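Local coordinates for sperm-specific class P protein 34 (Caenorhabditis elegans, PDB 1M1S) that is of unknown function but belongs to the major sperm protein family, whose immunoglobulin-like domain it adopts, at residues I11-A22 against E108-A116; I31-K42 against P55-S66. All coordinates share one frame; numbering follows the deposited sequence.

Contact 1 of 2, residues I11-A22 against E108-A116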
loop_
_atom_site.group_PDB
_atom_site.type_symbol
_atom_site.label_atom_id
_atom_site.label_comp_id
_atom_site.label_asym_id
_atom_site.label_seq_id
_atom_site.Cartn_x
_atom_site.Cartn_y
_atom_site.Cartn_z
ATOM N N ILE A 11 -3.344 -9.445 4.693
ATOM C CA ILE A 11 -3.753 -8.104 4.296
ATOM C C ILE A 11 -4.379 -8.151 2.906
ATOM O O ILE A 11 -3.962 -8.927 2.043
ATOM C CB ILE A 11 -2.621 -7.047 4.332
ATOM C CG1 ILE A 11 -1.901 -6.937 2.990
ATOM C CG2 ILE A 11 -1.659 -7.329 5.458
ATOM C CD1 ILE A 11 -1.051 -5.700 2.895
ATOM N N ASN A 12 -5.457 -7.390 2.749
ATOM C CA ASN A 12 -6.187 -7.275 1.495
ATOM C C ASN A 12 -6.362 -5.793 1.175
ATOM O O ASN A 12 -6.480 -4.957 2.080
ATOM C CB ASN A 12 -7.550 -7.964 1.593
ATOM C CG ASN A 12 -7.446 -9.477 1.615
ATOM O OD1 ASN A 12 -6.791 -10.089 0.760
ATOM N ND2 ASN A 12 -8.120 -10.094 2.581
ATOM N N VAL A 13 -6.303 -5.465 -0.114
ATOM C CA VAL A 13 -6.451 -4.085 -0.547
ATOM C C VAL A 13 -7.723 -3.951 -1.368
ATOM O O VAL A 13 -7.965 -4.714 -2.309
ATOM C CB VAL A 13 -5.224 -3.589 -1.358
ATOM C CG1 VAL A 13 -5.181 -2.066 -1.387
ATOM C CG2 VAL A 13 -3.952 -4.103 -0.749
ATOM N N ASP A 14 -8.525 -2.950 -1.014
ATOM C CA ASP A 14 -9.771 -2.701 -1.665
ATOM C C ASP A 14 -9.789 -1.344 -2.336
ATOM O O ASP A 14 -9.711 -0.318 -1.676
ATOM C CB ASP A 14 -10.856 -2.843 -0.607
ATOM C CG ASP A 14 -10.851 -4.248 -0.024
ATOM O OD1 ASP A 14 -10.312 -5.161 -0.691
ATOM O OD2 ASP A 14 -11.371 -4.440 1.095
ATOM N N PRO A 15 -9.848 -1.299 -3.683
ATOM C CA PRO A 15 -9.892 -2.396 -4.655
ATOM C C PRO A 15 -8.480 -2.924 -4.821
ATOM O O PRO A 15 -7.537 -2.371 -4.274
ATOM C CB PRO A 15 -10.376 -1.663 -5.910
ATOM C CG PRO A 15 -11.233 -0.581 -5.365
ATOM C CD PRO A 15 -10.336 -0.068 -4.284
ATOM N N PRO A 16 -8.321 -4.049 -5.550
ATOM C CA PRO A 16 -6.975 -4.606 -5.752
ATOM C C PRO A 16 -6.303 -4.021 -6.976
ATOM O O PRO A 16 -5.278 -4.532 -7.444
ATOM C CB PRO A 16 -7.265 -6.095 -5.938
ATOM C CG PRO A 16 -8.596 -6.096 -6.588
ATOM C CD PRO A 16 -9.343 -5.074 -5.777
ATOM N N THR A 17 -6.938 -2.981 -7.513
ATOM C CA THR A 17 -6.455 -2.278 -8.689
ATOM C C THR A 17 -6.986 -0.867 -8.603
ATOM O O THR A 17 -7.955 -0.603 -7.908
ATOM C CB THR A 17 -7.005 -2.902 -10.009
ATOM O OG1 THR A 17 -6.673 -4.294 -10.088
ATOM C CG2 THR A 17 -6.414 -2.213 -11.199
ATOM N N GLY A 18 -6.320 0.030 -9.313
ATOM C CA GLY A 18 -6.720 1.419 -9.393
ATOM C C GLY A 18 -6.733 1.705 -10.888
ATOM O O GLY A 18 -5.726 1.519 -11.585
ATOM N N ASN A 19 -7.896 2.061 -11.406
ATOM C CA ASN A 19 -8.034 2.370 -12.822
ATOM C C ASN A 19 -8.310 3.875 -12.997
ATOM O O ASN A 19 -9.352 4.371 -12.569
ATOM C CB ASN A 19 -9.149 1.510 -13.425
ATOM C CG ASN A 19 -8.859 0.007 -13.310
ATOM O OD1 ASN A 19 -8.510 -0.659 -14.307
ATOM N ND2 ASN A 19 -8.993 -0.532 -12.086
ATOM N N TYR A 20 -7.406 4.563 -13.702
ATOM C CA TYR A 20 -7.469 6.014 -13.905
ATOM C C TYR A 20 -7.477 6.529 -15.344
ATOM O O TYR A 20 -7.268 5.795 -16.298
ATOM C CB TYR A 20 -6.275 6.676 -13.221
ATOM C CG TYR A 20 -5.927 6.065 -11.929
ATOM C CD1 TYR A 20 -4.911 5.138 -11.848
ATOM C CD2 TYR A 20 -6.603 6.418 -10.775
ATOM C CE1 TYR A 20 -4.563 4.555 -10.625
ATOM C CE2 TYR A 20 -6.279 5.853 -9.555
ATOM C CZ TYR A 20 -5.246 4.922 -9.478
ATOM O OH TYR A 20 -4.874 4.388 -8.259
ATOM N N PRO A 21 -7.775 7.817 -15.507
ATOM C CA PRO A 21 -7.804 8.455 -16.815
ATOM C C PRO A 21 -6.425 9.010 -16.996
ATOM O O PRO A 21 -5.935 9.752 -16.144
ATOM C CB PRO A 21 -8.807 9.580 -16.622
ATOM C CG PRO A 21 -9.605 9.122 -15.500
ATOM C CD PRO A 21 -8.619 8.563 -14.576
ATOM N N ALA A 22 -5.786 8.638 -18.093
ATOM C CA ALA A 22 -4.430 9.074 -18.358
ATOM C C ALA A 22 -4.106 10.482 -17.891
ATOM O O ALA A 22 -3.171 10.664 -17.109
ATOM C CB ALA A 22 -4.099 8.918 -19.804
ATOM N N GLU A 108 3.787 -9.601 0.430
ATOM C CA GLU A 108 3.523 -8.446 -0.413
ATOM C C GLU A 108 2.354 -8.641 -1.353
ATOM O O GLU A 108 2.151 -9.729 -1.892
ATOM C CB GLU A 108 4.768 -8.023 -1.221
ATOM C CG GLU A 108 5.614 -9.166 -1.781
ATOM C CD GLU A 108 6.725 -8.723 -2.752
ATOM O OE1 GLU A 108 6.464 -8.782 -3.978
ATOM O OE2 GLU A 108 7.855 -8.368 -2.302
ATOM N N ILE A 109 1.568 -7.579 -1.494
ATOM C CA ILE A 109 0.421 -7.532 -2.385
ATOM C C ILE A 109 0.790 -6.507 -3.471
ATOM O O ILE A 109 1.479 -5.519 -3.191
ATOM C CB ILE A 109 -0.847 -7.107 -1.606
ATOM C CG1 ILE A 109 -1.600 -8.328 -1.065
ATOM C CG2 ILE A 109 -1.789 -6.350 -2.503
ATOM C CD1 ILE A 109 -0.896 -9.122 -0.006
ATOM N N ILE A 110 0.379 -6.771 -4.711
ATOM C CA ILE A 110 0.684 -5.893 -5.847
ATOM C C ILE A 110 -0.556 -5.172 -6.345
ATOM O O ILE A 110 -1.420 -5.781 -6.963
ATOM C CB ILE A 110 1.300 -6.703 -7.068
ATOM C CG1 ILE A 110 2.745 -7.097 -6.774
ATOM C CG2 ILE A 110 1.269 -5.895 -8.376
ATOM C CD1 ILE A 110 3.399 -7.946 -7.866
ATOM N N VAL A 111 -0.660 -3.878 -6.091
ATOM C CA VAL A 111 -1.808 -3.151 -6.606
ATOM C C VAL A 111 -1.450 -2.628 -8.006
ATOM O O VAL A 111 -0.440 -1.933 -8.190
ATOM C CB VAL A 111 -2.182 -1.992 -5.694
ATOM C CG1 VAL A 111 -3.530 -1.396 -6.111
ATOM C CG2 VAL A 111 -2.173 -2.461 -4.237
ATOM N N LYS A 112 -2.242 -3.028 -8.996
ATOM C CA LYS A 112 -2.019 -2.603 -10.370
ATOM C C LYS A 112 -2.521 -1.186 -10.500
ATOM O O LYS A 112 -3.445 -0.796 -9.805
ATOM C CB LYS A 112 -2.819 -3.474 -11.326
ATOM C CG LYS A 112 -2.709 -4.965 -11.113
ATOM C CD LYS A 112 -3.412 -5.693 -12.263
ATOM C CE LYS A 112 -2.898 -7.112 -12.441
ATOM N NZ LYS A 112 -3.173 -7.696 -13.783
ATOM N N LEU A 113 -1.883 -0.403 -11.355
ATOM C CA LEU A 113 -2.310 0.973 -11.598
ATOM C C LEU A 113 -2.330 1.194 -13.125
ATOM O O LEU A 113 -1.293 1.429 -13.763
ATOM C CB LEU A 113 -1.396 1.971 -10.869
ATOM C CG LEU A 113 -1.277 1.890 -9.331
ATOM C CD1 LEU A 113 -0.229 2.872 -8.823
ATOM C CD2 LEU A 113 -2.626 2.121 -8.644
ATOM N N ILE A 114 -3.521 1.034 -13.705
ATOM C CA ILE A 114 -3.741 1.180 -15.148
ATOM C C ILE A 114 -4.274 2.569 -15.462
ATOM O O ILE A 114 -5.356 2.933 -15.012
ATOM C CB ILE A 114 -4.785 0.160 -15.678
ATOM C CG1 ILE A 114 -4.397 -1.278 -15.313
ATOM C CG2 ILE A 114 -4.915 0.311 -17.179
ATOM C CD1 ILE A 114 -5.530 -2.305 -15.536
ATOM N N ALA A 115 -3.519 3.334 -16.239
ATOM C CA ALA A 115 -3.927 4.682 -16.621
ATOM C C ALA A 115 -4.177 4.659 -18.104
ATOM O O ALA A 115 -3.274 4.409 -18.882
ATOM C CB ALA A 115 -2.836 5.667 -16.301
ATOM N N ALA A 116 -5.414 4.878 -18.506
ATOM C CA ALA A 116 -5.723 4.855 -19.923
ATOM C C ALA A 116 -6.802 5.839 -20.314
ATOM O O ALA A 116 -6.545 7.052 -20.178
ATOM C CB ALA A 116 -6.093 3.442 -20.357
ATOM O OXT ALA A 116 -7.869 5.393 -20.794
#
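The ring of Tyr20 meets Leu113 at its edge: CD2 of Leu113 lies in the ring plane, 3.2 Å from Tyr20 OH. One face of the ring lies over the backbone of its own strand, with Gly18 C 3.6 Å above the plane, toward the rim. A side chain on Gly18 would run into the Tyr20 hydroxyl, so a glycine suits this position of the ring. The hydroxyl is hydrogen-bonded to Ser27.

Residues 17-20 pair in parallel with 112-115; the axes of strands 17-20 and 108-115 come within 4.8 Å. Tyr20 N donates to Ile114 O at 2.9 Å, and the bond is nearly straight (172°). Ala22 N extends the pairing to the C-terminal residue, 2.7 Å from Ala116 O. Residues 11-14, before the cis peptide at Pro15, stand farther off and are not bonded to strand 108-115. There side chains fill the gap: Val13 CG2 packs on Ile109 CG2 at 3.6 Å. Ile11 and Ile109 run alongside with opposed directions, CG1 of Ile11 against CD1 of Ile109.

Strand 107-115 bonds on its far edge to strand 79-89, and residues 11-14 pair with strand 25-33. Tyr20 and Leu113 both touch Ile70 of strand 65-72.

Contact 2 of 2, residues I31-K42 against P55-S66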
loop_
_atom_site.group_PDB
_atom_site.type_symbol
_atom_site.label_atom_id
_atom_site.label_comp_id
_atom_site.label_asym_id
_atom_site.label_seq_id
_atom_site.Cartn_x
_atom_site.Cartn_y
_atom_site.Cartn_z
ATOM N N ILE A 31 -6.790 -0.905 3.316
ATOM C CA ILE A 31 -5.882 -2.016 3.607
ATOM C C ILE A 31 -6.432 -2.624 4.893
ATOM O O ILE A 31 -6.442 -1.963 5.927
ATOM C CB ILE A 31 -4.423 -1.547 3.806
ATOM C CG1 ILE A 31 -3.944 -0.839 2.550
ATOM C CG2 ILE A 31 -3.505 -2.729 4.102
ATOM C CD1 ILE A 31 -2.569 -0.239 2.670
ATOM N N THR A 32 -6.979 -3.833 4.810
ATOM C CA THR A 32 -7.541 -4.477 5.996
ATOM C C THR A 32 -6.739 -5.645 6.515
ATOM O O THR A 32 -6.216 -6.440 5.741
ATOM C CB THR A 32 -9.007 -4.886 5.798
ATOM O OG1 THR A 32 -9.186 -5.473 4.509
ATOM C CG2 THR A 32 -9.878 -3.685 5.904
ATOM N N SER A 33 -6.622 -5.714 7.838
ATOM C CA SER A 33 -5.854 -6.761 8.499
ATOM C C SER A 33 -6.638 -8.040 8.783
ATOM O O SER A 33 -7.856 -8.025 8.910
ATOM C CB SER A 33 -5.278 -6.219 9.803
ATOM O OG SER A 33 -4.456 -7.179 10.442
ATOM N N GLU A 34 -5.927 -9.155 8.885
ATOM C CA GLU A 34 -6.562 -10.424 9.187
ATOM C C GLU A 34 -5.814 -11.120 10.303
ATOM O O GLU A 34 -6.214 -12.200 10.728
ATOM C CB GLU A 34 -6.592 -11.333 7.970
ATOM C CG GLU A 34 -7.572 -10.951 6.892
ATOM C CD GLU A 34 -9.026 -11.171 7.276
ATOM O OE1 GLU A 34 -9.316 -11.645 8.397
ATOM O OE2 GLU A 34 -9.898 -10.877 6.441
ATOM N N SER A 35 -4.735 -10.499 10.786
ATOM C CA SER A 35 -3.945 -11.079 11.867
ATOM C C SER A 35 -4.489 -10.573 13.183
ATOM O O SER A 35 -5.229 -9.581 13.235
ATOM C CB SER A 35 -2.469 -10.686 11.761
ATOM O OG SER A 35 -1.672 -11.396 12.700
ATOM N N ASP A 36 -4.181 -11.302 14.247
ATOM C CA ASP A 36 -4.625 -10.874 15.561
ATOM C C ASP A 36 -3.494 -10.038 16.159
ATOM O O ASP A 36 -3.570 -9.553 17.290
ATOM C CB ASP A 36 -4.965 -12.072 16.434
ATOM C CG ASP A 36 -6.145 -12.853 15.913
ATOM O OD1 ASP A 36 -7.221 -12.250 15.668
ATOM O OD2 ASP A 36 -5.970 -14.078 15.758
ATOM N N SER A 37 -2.457 -9.854 15.350
ATOM C CA SER A 37 -1.295 -9.073 15.715
ATOM C C SER A 37 -1.331 -7.817 14.881
ATOM O O SER A 37 -2.028 -7.755 13.878
ATOM C CB SER A 37 -0.027 -9.845 15.390
ATOM O OG SER A 37 1.068 -8.956 15.333
ATOM N N ARG A 38 -0.569 -6.819 15.300
ATOM C CA ARG A 38 -0.514 -5.563 14.575
ATOM C C ARG A 38 0.453 -5.700 13.403
ATOM O O ARG A 38 1.376 -6.523 13.426
ATOM C CB ARG A 38 -0.091 -4.437 15.518
ATOM C CG ARG A 38 -0.468 -3.022 15.057
ATOM C CD ARG A 38 -0.795 -2.133 16.285
ATOM N NE ARG A 38 -0.102 -0.836 16.320
ATOM C CZ ARG A 38 1.160 -0.652 16.702
ATOM N NH1 ARG A 38 1.913 -1.675 17.086
ATOM N NH2 ARG A 38 1.657 0.567 16.723
ATOM N N LEU A 39 0.190 -4.922 12.358
ATOM C CA LEU A 39 1.004 -4.929 11.149
ATOM C C LEU A 39 1.588 -3.554 10.794
ATOM O O LEU A 39 1.043 -2.497 11.153
ATOM C CB LEU A 39 0.192 -5.456 9.954
ATOM C CG LEU A 39 -0.470 -6.832 9.996
ATOM C CD1 LEU A 39 -1.394 -6.956 8.805
ATOM C CD2 LEU A 39 0.566 -7.942 10.008
ATOM N N ALA A 40 2.715 -3.600 10.093
ATOM C CA ALA A 40 3.406 -2.417 9.628
ATOM C C ALA A 40 3.413 -2.601 8.132
ATOM O O ALA A 40 3.556 -3.713 7.659
ATOM C CB ALA A 40 4.825 -2.395 10.164
ATOM N N PHE A 41 3.174 -1.551 7.373
ATOM C CA PHE A 41 3.211 -1.730 5.940
ATOM C C PHE A 41 4.134 -0.731 5.261
ATOM O O PHE A 41 4.280 0.406 5.726
ATOM C CB PHE A 41 1.796 -1.775 5.327
ATOM C CG PHE A 41 1.056 -0.460 5.330
ATOM C CD1 PHE A 41 1.211 0.448 4.281
ATOM C CD2 PHE A 41 0.154 -0.155 6.340
ATOM C CE1 PHE A 41 0.469 1.641 4.232
ATOM C CE2 PHE A 41 -0.599 1.041 6.305
ATOM C CZ PHE A 41 -0.437 1.941 5.246
ATOM N N LYS A 42 4.763 -1.190 4.181
ATOM C CA LYS A 42 5.679 -0.399 3.372
ATOM C C LYS A 42 5.122 -0.352 1.962
ATOM O O LYS A 42 4.791 -1.392 1.413
ATOM C CB LYS A 42 7.041 -1.075 3.328
ATOM C CG LYS A 42 8.026 -0.388 2.403
ATOM C CD LYS A 42 9.370 -1.032 2.475
ATOM C CE LYS A 42 10.312 -0.342 1.537
ATOM N NZ LYS A 42 11.698 -0.892 1.595
ATOM N N PRO A 55 -0.127 6.813 2.761
ATOM C CA PRO A 55 1.218 7.073 3.304
ATOM C C PRO A 55 2.195 6.131 2.626
ATOM O O PRO A 55 1.822 5.450 1.683
ATOM C CB PRO A 55 1.040 6.708 4.789
ATOM C CG PRO A 55 -0.377 6.193 4.949
ATOM C CD PRO A 55 -0.840 5.841 3.579
ATOM N N VAL A 56 3.457 6.131 3.043
ATOM C CA VAL A 56 4.423 5.209 2.457
ATOM C C VAL A 56 4.546 4.061 3.443
ATOM O O VAL A 56 4.545 2.890 3.065
ATOM C CB VAL A 56 5.789 5.851 2.235
ATOM C CG1 VAL A 56 6.745 4.832 1.646
ATOM C CG2 VAL A 56 5.652 7.028 1.315
ATOM N N TYR A 57 4.629 4.432 4.717
ATOM C CA TYR A 57 4.704 3.491 5.827
ATOM C C TYR A 57 3.458 3.636 6.683
ATOM O O TYR A 57 2.726 4.614 6.555
ATOM C CB TYR A 57 5.941 3.773 6.665
ATOM C CG TYR A 57 7.208 3.308 5.987
ATOM C CD1 TYR A 57 7.897 4.136 5.103
ATOM C CD2 TYR A 57 7.704 2.011 6.195
ATOM C CE1 TYR A 57 9.030 3.688 4.441
ATOM C CE2 TYR A 57 8.842 1.558 5.530
ATOM C CZ TYR A 57 9.496 2.405 4.657
ATOM O OH TYR A 57 10.605 1.980 3.971
ATOM N N GLY A 58 3.174 2.652 7.528
ATOM C CA GLY A 58 1.996 2.771 8.381
ATOM C C GLY A 58 1.551 1.515 9.099
ATOM O O GLY A 58 1.909 0.406 8.693
ATOM N N PHE A 59 0.736 1.685 10.140
ATOM C CA PHE A 59 0.240 0.550 10.896
ATOM C C PHE A 59 -1.172 0.209 10.548
ATOM O O PHE A 59 -1.860 1.011 9.930
ATOM C CB PHE A 59 0.314 0.832 12.378
ATOM C CG PHE A 59 1.694 0.869 12.883
ATOM C CD1 PHE A 59 2.214 2.025 13.417
ATOM C CD2 PHE A 59 2.489 -0.259 12.817
ATOM C CE1 PHE A 59 3.516 2.073 13.861
ATOM C CE2 PHE A 59 3.804 -0.228 13.258
ATOM C CZ PHE A 59 4.315 0.945 13.794
ATOM N N VAL A 60 -1.542 -1.043 10.792
ATOM C CA VAL A 60 -2.917 -1.493 10.594
ATOM C C VAL A 60 -3.169 -2.331 11.816
ATOM O O VAL A 60 -2.661 -3.452 11.938
ATOM C CB VAL A 60 -3.174 -2.381 9.349
ATOM C CG1 VAL A 60 -4.683 -2.611 9.196
ATOM C CG2 VAL A 60 -2.600 -1.755 8.085
ATOM N N ASP A 61 -3.941 -1.776 12.740
ATOM C CA ASP A 61 -4.261 -2.489 13.959
ATOM C C ASP A 61 -4.682 -3.918 13.635
ATOM O O ASP A 61 -4.900 -4.261 12.471
ATOM C CB ASP A 61 -5.356 -1.753 14.728
ATOM C CG ASP A 61 -4.862 -0.450 15.341
ATOM O OD1 ASP A 61 -3.644 -0.325 15.614
ATOM O OD2 ASP A 61 -5.696 0.452 15.566
ATOM N N ALA A 62 -4.734 -4.763 14.656
ATOM C CA ALA A 62 -5.109 -6.161 14.488
ATOM C C ALA A 62 -6.570 -6.265 14.047
ATOM O O ALA A 62 -7.441 -5.631 14.660
ATOM C CB ALA A 62 -4.890 -6.894 15.776
ATOM N N LYS A 63 -6.815 -7.035 12.969
ATOM C CA LYS A 63 -8.147 -7.256 12.354
ATOM C C LYS A 63 -8.823 -5.905 12.074
ATOM O O LYS A 63 -10.049 -5.771 12.134
ATOM C CB LYS A 63 -9.043 -8.149 13.241
ATOM C CG LYS A 63 -8.389 -9.474 13.754
ATOM C CD LYS A 63 -8.412 -10.626 12.739
ATOM C CE LYS A 63 -9.783 -11.284 12.617
ATOM N NZ LYS A 63 -10.131 -11.981 13.867
ATOM N N GLY A 64 -7.990 -4.926 11.708
ATOM C CA GLY A 64 -8.447 -3.569 11.441
ATOM C C GLY A 64 -8.500 -3.087 10.009
ATOM O O GLY A 64 -8.750 -3.861 9.084
ATOM N N LYS A 65 -8.237 -1.796 9.838
ATOM C CA LYS A 65 -8.318 -1.153 8.531
ATOM C C LYS A 65 -7.472 0.131 8.542
ATOM O O LYS A 65 -7.365 0.771 9.584
ATOM C CB LYS A 65 -9.798 -0.804 8.248
ATOM C CG LYS A 65 -10.615 -0.213 9.454
ATOM C CD LYS A 65 -12.117 -0.025 9.148
ATOM C CE LYS A 65 -12.901 0.487 10.369
ATOM N NZ LYS A 65 -14.401 0.640 10.157
ATOM N N SER A 66 -6.827 0.463 7.416
ATOM C CA SER A 66 -5.967 1.668 7.244
ATOM C C SER A 66 -6.087 2.108 5.788
ATOM O O SER A 66 -6.053 1.234 4.910
ATOM C CB SER A 66 -4.496 1.368 7.518
ATOM O OG SER A 66 -4.299 0.966 8.864
HETATM O O HOH W 1 -10.634 -6.115 8.559
#
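The guanidinium of Arg38 lies flat on the ring of Phe59, a stacked cation-pi contact with planes 23° apart. Arg38 CZ sits over the ring face, 4.1 Å from the Phe59 centroid. Arg38 CG is anti to the backbone N (chi1 -159°), and bends at chi2 and chi3 carry the group over the ring. Asp61 OD1 comes in at the guanidinium edge, in its plane. This salt bridge is long, with 3.6 Å between Arg38 NE and Asp61 OD1. Arg38 NH2 also bonds to Glu93 O. An alanine here is likely to uncover one face of Phe59 and deprive both Asp61 and the Glu93 carbonyl of this partner.

Strands 38-45 and 51-60 form an antiparallel hairpin of the immunoglobulin-like MSP fold. Residues 31-33 pair separately with 64-66, beside the type II turn Asp61-Gly64.

Both faces of the Phe41 ring are covered. Ile31 CD1 covers one, 3.9 Å above the plane. Gly58 CA covers the other as a CH-pi contact, 4.1 Å from the Phe41 centroid. A side chain at Gly58 would clash with the ring. Val60 CG2 reaches Phe41 CD2 obliquely, at 3.6 Å. Ser66 OG donates to Phe59 O at 2.7 Å, on a lone pair in the carbonyl plane.

Near the turn, Lys63 curls back along Ser35 and Asp36. Its NZ makes a weak salt bridge with Asp36 OD1. Lys42 runs extended beside Tyr57, and its CE lies 3.4 Å from Tyr57 OH.

Both contacts are partly buried and belong to one sheet, on opposite sides of the chain's centre, their centres about 18 Å apart. Contact 2 is nested inside the loop that contact 1 closes. Contact 1 joins the first and last strands in parallel, and its side-chain packing is mostly aliphatic. Contact 2 is antiparallel and more varied: a buried aromatic ring on its inner side, and a cation-pi stack and salt bridges nearer the surface. The two meet where strands 11-20 and 25-33 run side by side. Asn12 O and Thr32 N probably share a hydrogen bond there, and Ile11 packs on Leu39 and Ile31.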